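Local atomic coordinates of phosphate ABC transporter, phosphate-binding protein (Clostridium perfringens, PDB entry 4Q8R), a protein that probably binds phosphate with high affinity outside the cell membrane and delivers it to an ABC-type transporter for uptake. Residues I102-T108 with I120-S124. Numbering follows the deposited sequence.
Sequences IYTGKIT and IVVVS
Ile102, in the last turn of helix 96-103, meets Ile120 and Val122 mainly through CG2, which is 3.8 Å from Val122 CG2 and 3.9 Å from Ile120 CG2. The side chains of Ile102 and Ile120 cross at about a right angle. Tyr103 follows with a mixed contact. Val122 CG1 lies over one face of its ring, 3.7 Å from the centroid, the geometry of a CH-pi interaction. Val122 divides its methyls between the two residues: chi1 of 178° puts CG1, anti to the backbone N, over the ring while CG2 faces Ile102. At the ring edge, Tyr103 OH donates to Val123 O at 2.7 Å, tilted 29° from the carbonyl plane; with a methyl over the face and a bond at the rim, both the position and the turn of the ring are constrained. The chain then leaves the helix through a Schellman motif, in which Gly105 has positive phi and its N bonds to Ile102 O. Beyond it, Ile107 CG2 reaches Ile120 CD1 at 3.9 Å. Thr108 O receives Ile120 N at 3.0 Å in a bond nearly straight at the hydrogen (N-H...O 171°), although the N-H comes from above the carbonyl plane. A water donates to both Thr108 O and Ile120 O, bridging the two carbonyls, so Thr108 O accepts two donors. Ile170 of strand 169-174 touches Ile102, Tyr103 and Ile120, while Phe135 of helix 130-139 meets the Tyr103 ring edge-to-face. The contact packs the end of helix 96-103 against strand 121-125, which runs parallel to and between strands 151-153 and 169-174.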
ATOM      1  N   ILE A 102      13.566  12.691  -8.026  1.00 21.01           N
ATOM      2  CA  ILE A 102      13.511  12.985  -6.621  1.00 19.65           C
ATOM      3  C   ILE A 102      14.028  11.836  -5.764  1.00 20.14           C
ATOM      4  O   ILE A 102      14.879  12.021  -4.868  1.00 19.77           O
ATOM      5  CB  ILE A 102      12.047  13.318  -6.177  1.00 19.99           C
ATOM      6  CG1 ILE A 102      11.550  14.607  -6.914  1.00 19.33           C
ATOM      7  CG2 ILE A 102      11.924  13.512  -4.685  1.00 22.38           C
ATOM      8  CD1 ILE A 102      10.051  14.683  -6.840  1.00 22.03           C
ATOM      9  N   TYR A 103      13.537  10.645  -6.013  1.00 18.79           N
ATOM     10  CA  TYR A 103      13.862   9.497  -5.146  1.00 19.21           C
ATOM     11  C   TYR A 103      15.301   9.015  -5.328  1.00 19.54           C
ATOM     12  O   TYR A 103      15.841   8.385  -4.431  1.00 21.68           O
ATOM     13  CB  TYR A 103      12.817   8.389  -5.279  1.00 18.89           C
ATOM     14  CG  TYR A 103      11.716   8.627  -4.303  1.00 17.29           C
ATOM     15  CD1 TYR A 103      10.655   9.533  -4.628  1.00 21.05           C
ATOM     16  CD2 TYR A 103      11.669   8.033  -3.089  1.00 18.50           C
ATOM     17  CE1 TYR A 103       9.735   9.838  -3.686  1.00 21.66           C
ATOM     18  CE2 TYR A 103      10.723   8.318  -2.141  1.00 19.62           C
ATOM     19  CZ  TYR A 103       9.753   9.265  -2.439  1.00 19.69           C
ATOM     20  OH  TYR A 103       8.795   9.601  -1.517  1.00 21.27           O
ATOM     21  N   THR A 104      15.934   9.329  -6.428  1.00 20.26           N
ATOM     22  CA  THR A 104      17.329   8.936  -6.616  1.00 20.48           C
ATOM     23  C   THR A 104      18.266  10.065  -6.259  1.00 20.52           C
ATOM     24  O   THR A 104      19.476   9.947  -6.465  1.00 23.15           O
ATOM     25  CB  THR A 104      17.594   8.472  -8.072  1.00 22.05           C
ATOM     26  OG1 THR A 104      17.327   9.534  -8.997  1.00 23.90           O
ATOM     27  CG2 THR A 104      16.758   7.232  -8.439  1.00 23.44           C
ATOM     28  N   GLY A 105      17.736  11.205  -5.834  1.00 21.43           N
ATOM     29  CA  GLY A 105      18.552  12.324  -5.381  1.00 22.91           C
ATOM     30  C   GLY A 105      19.089  13.217  -6.492  1.00 21.67           C
ATOM     31  O   GLY A 105      19.967  14.055  -6.259  1.00 22.93           O
ATOM     32  N   LYS A 106      18.612  13.056  -7.727  1.00 24.46           N
ATOM     33  CA  LYS A 106      19.017  13.937  -8.797  0.50 24.31           C
ATOM     34  C   LYS A 106      18.447  15.341  -8.626  1.00 23.40           C
ATOM     35  O   LYS A 106      19.129  16.367  -8.802  1.00 28.63           O
ATOM     36  CB  LYS A 106      18.657  13.334 -10.126  0.50 24.48           C
ATOM     37  CG  LYS A 106      19.213  14.102 -11.284  0.50 25.16           C
ATOM     38  CD  LYS A 106      18.447  13.753 -12.521  0.50 36.21           C
ATOM     39  CE  LYS A 106      18.903  12.396 -13.013  0.50 43.48           C
ATOM     40  NZ  LYS A 106      20.380  12.440 -13.168  0.50 46.25           N
ATOM     41  N   ILE A 107      17.182  15.373  -8.250  1.00 21.12           N
ATOM     42  CA  ILE A 107      16.483  16.627  -7.914  1.00 24.00           C
ATOM     43  C   ILE A 107      16.375  16.709  -6.411  1.00 22.71           C
ATOM     44  O   ILE A 107      15.812  15.821  -5.752  1.00 24.72           O
ATOM     45  CB  ILE A 107      15.106  16.660  -8.634  1.00 23.72           C
ATOM     46  CG1 ILE A 107      15.318  16.848 -10.131  1.00 28.78           C
ATOM     47  CG2 ILE A 107      14.167  17.665  -8.002  1.00 25.24           C
ATOM     48  CD1 ILE A 107      14.032  16.952 -10.957  1.00 32.87           C
ATOM     49  N   THR A 108      16.834  17.815  -5.809  1.00 23.19           N
ATOM     50  CA  THR A 108      16.923  17.942  -4.389  1.00 20.75           C
ATOM     51  C   THR A 108      16.221  19.163  -3.765  1.00 21.55           C
ATOM     52  O   THR A 108      16.222  19.301  -2.554  1.00 22.47           O
ATOM     53  CB  THR A 108      18.429  18.004  -3.977  1.00 22.55           C
ATOM     54  OG1 THR A 108      19.041  19.098  -4.634  1.00 25.33           O
ATOM     55  CG2 THR A 108      19.138  16.716  -4.369  1.00 27.06           C
ATOM     56  N   ILE A 120      13.990  19.207  -0.620  1.00 22.64           N
ATOM     57  CA  ILE A 120      13.001  18.170  -0.588  1.00 22.51           C
ATOM     58  C   ILE A 120      13.366  17.180   0.510  1.00 22.01           C
ATOM     59  O   ILE A 120      14.534  16.758   0.588  1.00 24.40           O
ATOM     60  CB  ILE A 120      12.898  17.429  -1.944  1.00 22.49           C
ATOM     61  CG1 ILE A 120      12.595  18.375  -3.099  1.00 20.75           C
ATOM     62  CG2 ILE A 120      11.888  16.256  -1.877  1.00 23.37           C
ATOM     63  CD1 ILE A 120      12.671  17.782  -4.454  1.00 25.04           C
ATOM     64  N   VAL A 121      12.411  16.841   1.374  1.00 20.97           N
ATOM     65  CA  VAL A 121      12.617  15.839   2.396  1.00 22.63           C
ATOM     66  C   VAL A 121      11.980  14.585   1.794  1.00 23.82           C
ATOM     67  O   VAL A 121      10.738  14.414   1.797  1.00 23.15           O
ATOM     68  CB  VAL A 121      12.030  16.250   3.758  1.00 25.29           C
ATOM     69  CG1 VAL A 121      12.106  15.108   4.793  1.00 26.29           C
ATOM     70  CG2 VAL A 121      12.726  17.525   4.273  1.00 26.74           C
ATOM     71  N   VAL A 122      12.808  13.707   1.300  1.00 20.54           N
ATOM     72  CA  VAL A 122      12.375  12.458   0.646  1.00 20.66           C
ATOM     73  C   VAL A 122      12.074  11.422   1.711  1.00 20.90           C
ATOM     74  O   VAL A 122      12.919  11.132   2.572  1.00 23.63           O
ATOM     75  CB  VAL A 122      13.448  11.923  -0.354  1.00 18.64           C
ATOM     76  CG1 VAL A 122      13.007  10.640  -0.975  1.00 21.32           C
ATOM     77  CG2 VAL A 122      13.770  12.925  -1.416  1.00 21.00           C
ATOM     78  N   VAL A 123      10.877  10.838   1.656  1.00 19.80           N
ATOM     79  CA  VAL A 123      10.467   9.827   2.591  1.00 18.54           C
ATOM     80  C   VAL A 123      10.160   8.526   1.865  1.00 19.15           C
ATOM     81  O   VAL A 123       9.371   8.491   0.926  1.00 21.50           O
ATOM     82  CB  VAL A 123       9.271  10.248   3.523  1.00 21.04           C
ATOM     83  CG1 VAL A 123       9.102   9.288   4.670  1.00 22.15           C
ATOM     84  CG2 VAL A 123       9.448  11.671   4.032  1.00 24.06           C
ATOM     85  N   SER A 124      10.782   7.450   2.367  1.00 19.18           N
ATOM     86  CA  SER A 124      10.612   6.100   1.858  0.65 18.77           C
ATOM     87  C   SER A 124      10.100   5.233   2.978  1.00 18.09           C
ATOM     88  O   SER A 124      10.203   5.578   4.181  1.00 19.45           O
ATOM     89  CB  SER A 124      11.926   5.468   1.351  0.65 17.94           C
ATOM     90  OG  SER A 124      12.362   6.124   0.191  0.65 21.97           O
TER
HETATM   91  O   HOH W   1      16.825  17.283  -0.663  1.00 33.21           O